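Local coordinates for intestinal fatty acid binding protein (Rattus norvegicus, PDB 1ICM) that binds long-chain fatty acids such as myristate inside a beta-barrel cavity and probably carries them through the cytosol of intestinal cells, at residues Ile58-Glu63 with Phe68-Ala73; Leu38-Glu43 with Phe47-Ser52. All blocks are in the same frame, centred on the assembly; numbering follows the deposited sequence.

Contact 1. Residues Ile58-Glu63 with Phe68-Ala73. With MYR (myristic acid), chain B.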
loop_
_atom_site.group_PDB
_atom_site.type_symbol
_atom_site.label_atom_id
_atom_site.label_comp_id
_atom_site.label_asym_id
_atom_site.label_seq_id
_atom_site.Cartn_x
_atom_site.Cartn_y
_atom_site.Cartn_z
ATOM N N ILE A 58 6.240 -11.247 -1.505
ATOM C CA ILE A 58 6.290 -11.489 -0.080
ATOM C C ILE A 58 4.901 -11.470 0.528
ATOM O O ILE A 58 3.967 -10.920 -0.059
ATOM C CB ILE A 58 7.022 -10.325 0.579
ATOM C CG1 ILE A 58 6.314 -9.007 0.275
ATOM C CG2 ILE A 58 8.416 -10.235 -0.020
ATOM C CD1 ILE A 58 6.719 -7.845 1.190
ATOM N N ASP A 59 4.851 -12.072 1.714
ATOM C CA ASP A 59 3.617 -12.097 2.472
ATOM C C ASP A 59 3.671 -10.996 3.541
ATOM O O ASP A 59 4.725 -10.730 4.166
ATOM C CB ASP A 59 3.482 -13.432 3.211
ATOM C CG ASP A 59 3.092 -14.594 2.332
ATOM O OD1 ASP A 59 3.152 -14.338 1.046
ATOM O OD2 ASP A 59 2.752 -15.660 2.805
ATOM N N VAL A 60 2.537 -10.345 3.743
ATOM C CA VAL A 60 2.417 -9.310 4.768
ATOM C C VAL A 60 1.271 -9.797 5.652
ATOM O O VAL A 60 0.150 -9.996 5.177
ATOM C CB VAL A 60 2.070 -7.952 4.202
ATOM C CG1 VAL A 60 2.233 -6.895 5.288
ATOM C CG2 VAL A 60 2.945 -7.580 3.007
ATOM N N VAL A 61 1.527 -10.014 6.926
ATOM C CA VAL A 61 0.492 -10.427 7.850
ATOM C C VAL A 61 0.276 -9.375 8.942
ATOM O O VAL A 61 1.234 -8.904 9.570
ATOM C CB VAL A 61 0.952 -11.724 8.511
ATOM C CG1 VAL A 61 -0.038 -12.186 9.585
ATOM C CG2 VAL A 61 1.159 -12.772 7.417
ATOM N N PHE A 62 -0.945 -8.983 9.202
ATOM C CA PHE A 62 -1.225 -8.048 10.263
ATOM C C PHE A 62 -2.545 -8.299 11.007
ATOM O O PHE A 62 -3.483 -8.861 10.459
ATOM C CB PHE A 62 -1.194 -6.601 9.762
ATOM C CG PHE A 62 -2.133 -6.251 8.671
ATOM C CD1 PHE A 62 -3.416 -5.814 9.000
ATOM C CD2 PHE A 62 -1.766 -6.314 7.331
ATOM C CE1 PHE A 62 -4.293 -5.426 7.995
ATOM C CE2 PHE A 62 -2.628 -5.926 6.313
ATOM C CZ PHE A 62 -3.905 -5.487 6.655
ATOM N N GLU A 63 -2.613 -7.894 12.280
ATOM C CA GLU A 63 -3.809 -8.005 13.081
ATOM C C GLU A 63 -4.336 -6.574 13.212
ATOM O O GLU A 63 -3.546 -5.653 13.493
ATOM C CB GLU A 63 -3.478 -8.579 14.472
ATOM C CG GLU A 63 -4.782 -8.675 15.274
ATOM C CD GLU A 63 -4.637 -9.356 16.613
ATOM O OE1 GLU A 63 -3.531 -10.038 16.798
ATOM O OE2 GLU A 63 -5.517 -9.267 17.450
ATOM N N PHE A 68 2.861 -3.240 13.411
ATOM C CA PHE A 68 3.737 -4.210 12.774
ATOM C C PHE A 68 4.735 -3.440 11.929
ATOM O O PHE A 68 4.557 -2.227 11.742
ATOM C CB PHE A 68 2.865 -5.197 11.939
ATOM C CG PHE A 68 2.209 -4.574 10.750
ATOM C CD1 PHE A 68 1.065 -3.784 10.850
ATOM C CD2 PHE A 68 2.687 -4.806 9.460
ATOM C CE1 PHE A 68 0.494 -3.206 9.720
ATOM C CE2 PHE A 68 2.131 -4.240 8.312
ATOM C CZ PHE A 68 1.011 -3.420 8.444
ATOM N N ALA A 69 5.769 -4.123 11.419
ATOM C CA ALA A 69 6.769 -3.443 10.585
ATOM C C ALA A 69 6.674 -3.885 9.128
ATOM O O ALA A 69 6.475 -5.070 8.845
ATOM C CB ALA A 69 8.138 -3.847 11.104
ATOM N N TYR A 70 6.825 -2.969 8.189
ATOM C CA TYR A 70 6.774 -3.327 6.798
ATOM C C TYR A 70 7.859 -2.564 6.039
ATOM O O TYR A 70 8.070 -1.390 6.272
ATOM C CB TYR A 70 5.400 -2.927 6.249
ATOM C CG TYR A 70 5.263 -2.972 4.736
ATOM C CD1 TYR A 70 5.021 -4.165 4.058
ATOM C CD2 TYR A 70 5.333 -1.797 3.989
ATOM C CE1 TYR A 70 4.882 -4.198 2.671
ATOM C CE2 TYR A 70 5.198 -1.811 2.606
ATOM C CZ TYR A 70 4.976 -3.013 1.936
ATOM O OH TYR A 70 4.826 -2.994 0.561
ATOM N N SER A 71 8.573 -3.194 5.119
ATOM C CA SER A 71 9.594 -2.499 4.342
ATOM C C SER A 71 9.224 -2.376 2.889
ATOM O O SER A 71 8.648 -3.283 2.280
ATOM C CB SER A 71 10.900 -3.279 4.255
ATOM O OG SER A 71 11.414 -3.469 5.555
ATOM N N LEU A 72 9.576 -1.250 2.316
ATOM C CA LEU A 72 9.351 -1.002 0.909
ATOM C C LEU A 72 10.394 -1.793 0.116
ATOM O O LEU A 72 11.362 -2.261 0.686
ATOM C CB LEU A 72 9.545 0.469 0.541
ATOM C CG LEU A 72 8.681 1.389 1.372
ATOM C CD1 LEU A 72 8.682 2.765 0.698
ATOM C CD2 LEU A 72 7.290 0.753 1.466
ATOM N N ALA A 73 10.173 -1.929 -1.188
ATOM C CA ALA A 73 11.016 -2.670 -2.115
ATOM C C ALA A 73 12.454 -2.206 -2.061
ATOM O O ALA A 73 13.403 -2.989 -2.218
ATOM C CB ALA A 73 10.492 -2.444 -3.520
HETATM C C1 MYR B . -0.160 -3.868 3.459
HETATM O O1 MYR B . -0.250 -4.433 2.302
HETATM O O2 MYR B . -1.145 -3.669 4.123
HETATM C C2 MYR B . 1.253 -3.503 3.903
HETATM C C3 MYR B . 1.493 -2.021 4.119
HETATM C C4 MYR B . 1.335 -1.165 2.867
HETATM C C5 MYR B . 1.644 0.320 3.064
HETATM C C6 MYR B . 1.846 1.011 1.714
HETATM C C7 MYR B . 2.871 2.134 1.695
HETATM C C8 MYR B . 3.746 2.026 0.447
HETATM C C9 MYR B . 3.924 3.358 -0.244
HETATM C C10 MYR B . 4.302 3.236 -1.711
HETATM C C11 MYR B . 5.803 3.332 -1.899
HETATM C C12 MYR B . 6.339 2.895 -3.251
HETATM C C13 MYR B . 7.858 2.947 -3.237
HETATM C C14 MYR B . 8.523 2.756 -4.589
#

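Contact 2. Residues Leu38-Glu43 with Phe47-Ser52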
loop_
_atom_site.group_PDB
_atom_site.type_symbol
_atom_site.label_atom_id
_atom_site.label_comp_id
_atom_site.label_asym_id
_atom_site.label_seq_id
_atom_site.Cartn_x
_atom_site.Cartn_y
_atom_site.Cartn_z
ATOM N N LEU A 38 -2.231 -8.104 -5.618
ATOM C CA LEU A 38 -2.383 -8.398 -4.194
ATOM C C LEU A 38 -3.449 -9.481 -4.023
ATOM O O LEU A 38 -4.524 -9.436 -4.658
ATOM C CB LEU A 38 -2.986 -7.140 -3.500
ATOM C CG LEU A 38 -2.137 -5.865 -3.563
ATOM C CD1 LEU A 38 -2.916 -4.717 -2.943
ATOM C CD2 LEU A 38 -0.868 -6.106 -2.743
ATOM N N THR A 39 -3.148 -10.436 -3.138
ATOM C CA THR A 39 -4.116 -11.487 -2.868
ATOM C C THR A 39 -4.427 -11.289 -1.389
ATOM O O THR A 39 -3.539 -11.454 -0.551
ATOM C CB THR A 39 -3.585 -12.906 -3.189
ATOM O OG1 THR A 39 -3.360 -13.015 -4.589
ATOM C CG2 THR A 39 -4.581 -13.963 -2.742
ATOM N N ILE A 40 -5.686 -10.928 -1.086
ATOM C CA ILE A 40 -6.114 -10.631 0.281
ATOM C C ILE A 40 -7.025 -11.669 0.883
ATOM O O ILE A 40 -8.039 -12.033 0.284
ATOM C CB ILE A 40 -6.781 -9.250 0.364
ATOM C CG1 ILE A 40 -5.753 -8.225 -0.103
ATOM C CG2 ILE A 40 -7.174 -8.962 1.810
ATOM C CD1 ILE A 40 -6.322 -6.869 -0.481
ATOM N N THR A 41 -6.655 -12.118 2.068
ATOM C CA THR A 41 -7.485 -13.098 2.730
ATOM C C THR A 41 -7.561 -12.724 4.197
ATOM O O THR A 41 -6.582 -12.222 4.738
ATOM C CB THR A 41 -6.960 -14.522 2.614
ATOM O OG1 THR A 41 -5.676 -14.588 3.167
ATOM C CG2 THR A 41 -6.885 -14.889 1.147
ATOM N N GLN A 42 -8.722 -12.985 4.807
ATOM C CA GLN A 42 -8.973 -12.658 6.204
ATOM C C GLN A 42 -9.216 -13.880 7.052
ATOM O O GLN A 42 -9.775 -14.846 6.549
ATOM C CB GLN A 42 -10.224 -11.738 6.282
ATOM C CG GLN A 42 -10.579 -11.191 7.682
ATOM C CD GLN A 42 -11.620 -10.068 7.669
ATOM O OE1 GLN A 42 -12.006 -9.483 6.633
ATOM N NE2 GLN A 42 -12.033 -9.725 8.888
ATOM N N GLU A 43 -8.842 -13.826 8.328
ATOM C CA GLU A 43 -9.084 -14.913 9.274
ATOM C C GLU A 43 -9.268 -14.185 10.587
ATOM O O GLU A 43 -8.330 -13.811 11.284
ATOM C CB GLU A 43 -8.053 -16.029 9.367
ATOM C CG GLU A 43 -8.547 -17.087 10.348
ATOM C CD GLU A 43 -7.556 -18.228 10.399
ATOM O OE1 GLU A 43 -6.501 -18.224 9.778
ATOM O OE2 GLU A 43 -7.949 -19.208 11.194
ATOM N N PHE A 47 -5.249 -10.273 8.825
ATOM C CA PHE A 47 -5.253 -10.266 7.392
ATOM C C PHE A 47 -3.915 -10.762 6.836
ATOM O O PHE A 47 -2.862 -10.526 7.460
ATOM C CB PHE A 47 -5.406 -8.846 6.845
ATOM C CG PHE A 47 -6.809 -8.287 6.890
ATOM C CD1 PHE A 47 -7.392 -7.969 8.117
ATOM C CD2 PHE A 47 -7.560 -8.089 5.729
ATOM C CE1 PHE A 47 -8.689 -7.456 8.148
ATOM C CE2 PHE A 47 -8.866 -7.593 5.751
ATOM C CZ PHE A 47 -9.442 -7.293 6.983
ATOM N N THR A 48 -3.983 -11.412 5.664
ATOM C CA THR A 48 -2.811 -11.885 4.972
ATOM C C THR A 48 -2.881 -11.287 3.594
ATOM O O THR A 48 -3.853 -11.494 2.869
ATOM C CB THR A 48 -2.661 -13.397 4.841
ATOM O OG1 THR A 48 -2.538 -13.925 6.135
ATOM C CG2 THR A 48 -1.399 -13.743 4.032
ATOM N N VAL A 49 -1.831 -10.531 3.259
ATOM C CA VAL A 49 -1.727 -9.881 1.961
ATOM C C VAL A 49 -0.492 -10.430 1.263
ATOM O O VAL A 49 0.642 -10.319 1.726
ATOM C CB VAL A 49 -1.607 -8.363 1.975
ATOM C CG1 VAL A 49 -1.633 -7.791 0.559
ATOM C CG2 VAL A 49 -2.700 -7.691 2.810
ATOM N N LYS A 50 -0.736 -11.067 0.142
ATOM C CA LYS A 50 0.366 -11.616 -0.616
ATOM C C LYS A 50 0.606 -10.576 -1.672
ATOM O O LYS A 50 -0.258 -10.293 -2.508
ATOM C CB LYS A 50 -0.036 -12.911 -1.285
ATOM C CG LYS A 50 0.193 -14.038 -0.301
ATOM C CD LYS A 50 -0.580 -15.270 -0.676
ATOM C CE LYS A 50 -0.254 -16.351 0.328
ATOM N NZ LYS A 50 1.204 -16.493 0.452
ATOM N N GLU A 51 1.798 -10.000 -1.591
ATOM C CA GLU A 51 2.159 -8.964 -2.509
ATOM C C GLU A 51 3.082 -9.565 -3.549
ATOM O O GLU A 51 4.073 -10.228 -3.181
ATOM C CB GLU A 51 2.855 -7.875 -1.648
ATOM C CG GLU A 51 3.453 -6.713 -2.466
ATOM C CD GLU A 51 4.182 -5.747 -1.570
ATOM O OE1 GLU A 51 3.785 -5.431 -0.454
ATOM O OE2 GLU A 51 5.290 -5.290 -2.106
ATOM N N SER A 52 2.749 -9.326 -4.814
ATOM C CA SER A 52 3.582 -9.871 -5.884
ATOM C C SER A 52 3.805 -8.784 -6.913
ATOM O O SER A 52 2.858 -8.137 -7.396
ATOM C CB SER A 52 2.867 -11.085 -6.473
ATOM O OG SER A 52 3.550 -11.603 -7.583
HETATM O O HOH W 1 -0.516 -11.990 -5.071
#

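Contact 1. Residues Ile58-Glu63 with Phe68-Ala73
Phe62 lays its CB over one face of the Phe68 ring. Phe62 CB is 3.8 Å from the Phe68 centroid and close to the ring normal, in a CH-pi contact. The two rings are nearly parallel, with planes at 16°. They are slid so far apart, with centroids 5.3 Å from each other, that they barely overlap. Phe62 CG lies between its backbone N and carbonyl carbon (chi1 59°), which directs the end of the ring away from segment 68-73. Phe62 stacks on Trp82, and Phe62 CE2 comes within 3.5 Å of MYR O2.

Val60 CG1 sits between Phe68 CE2, at 4.0 Å, and MYR C2. Its other methyl, Val60 CG2, faces Tyr70 CE1 at 3.9 Å. Ile58 CD1 also reaches Tyr70 CE1, in a longer contact.

Strands 57-63 and 68-71 flank the gap of the fatty acid binding protein barrel. Their axes stay 8.2 Å apart at closest approach, and side chains rather than backbone bonds span the opening. Each backbone pairs on its far side, 58-63 with strand 46-52 and 68-71 with strand 77-85.

The bound myristate lies along the inner wall here. MYR C3 is 3.8 Å above the plane of the Tyr70 ring, over its centre. Tyr70 OH is hydrogen-bonded to Glu51 OE1. Arg106 NH2 is hydrogen-bonded to the fatty acid. Farther along the acyl chain, Leu72 CD2 touches MYR C8 at 3.9 Å.

Contact 2. Residues Leu38-Glu43 with Phe47-Ser52
Thr39 and Lys50 form a hydrogen-bonded antiparallel pair in the beta hairpin of strands 37-43 and 46-52, part of the wall of the lipocalin-like barrel. Lys50 N donates to Thr39 O at 2.9 Å, almost straight at 172°. Thr39 N returns a bond to Lys50 O, in the carbonyl plane and on a lone pair. Lys50 O has a second donor, a water 3.1 Å away. The same water is hydrogen-bonded to Thr39 OG1.

Thr41 and Thr48 repeat the pattern. Thr48 N gives to Thr41 O, arriving nearly along the C=O axis. Thr41 N gives to Thr48 O at 3.0 Å. The non-hydrogen-bonded pairs add CA-H...O contacts, such as Ile40 CA with Thr48 O. The backbones of Leu38 and Ile40 bond to Trp6 and Gly4 on one side, and those of Val49 and Glu51 to Val60 and Ile58 on the other.

Polar ends find partners beyond the hairpin: Thr39 OG1 is hydrogen-bonded to Thr5 OG1, Lys50 NZ makes a salt bridge to Asp59 OD2, Glu51 OE1 is hydrogen-bonded to Tyr70 OH, and Glu51 OE2 makes a salt bridge to Arg56 NH2.

Thr39, Thr41, Thr48 and Lys50 lie on one face of the hairpin. The face with Leu38, Ile40, Phe47 and Val49 is largely apolar, though Gln42 and Glu51 also lie on it. Val49 CG1 touches Leu38 CD2, and the side chain of Val49 lies near the bound myristate. Gln42 runs alongside the Phe47 ring. With CG anti to the backbone N (chi1 -175°), its extended chain stacks the amide on the ring, planes 29° apart. Gln42 NE2 is hydrogen-bonded to Gly44 O, while Gln42 OE1 rests 3.4 Å from Phe47 CZ.

Overall arrangement
The two contacts follow in series along the chain: the hairpin of contact 2 closes before contact 1 opens. Their centres are about 10 Å apart. Both belong to one antiparallel sheet, in which strand 46-52 lies between 37-43 and 57-63. The join is direct. Val60 N is 2.8 Å from Val49 O, and Phe62 O is 2.8 Å from Phe47 N, both probable hydrogen bonds. Contact 2 is thus a regular piece of barrel wall, and contact 1 is where the two edge strands face each other across the gap, bridged by side chains. Both line the cavity occupied by myristate, Val49 from contact 2 and Val60, Phe62, Tyr70 and Leu72 from contact 1.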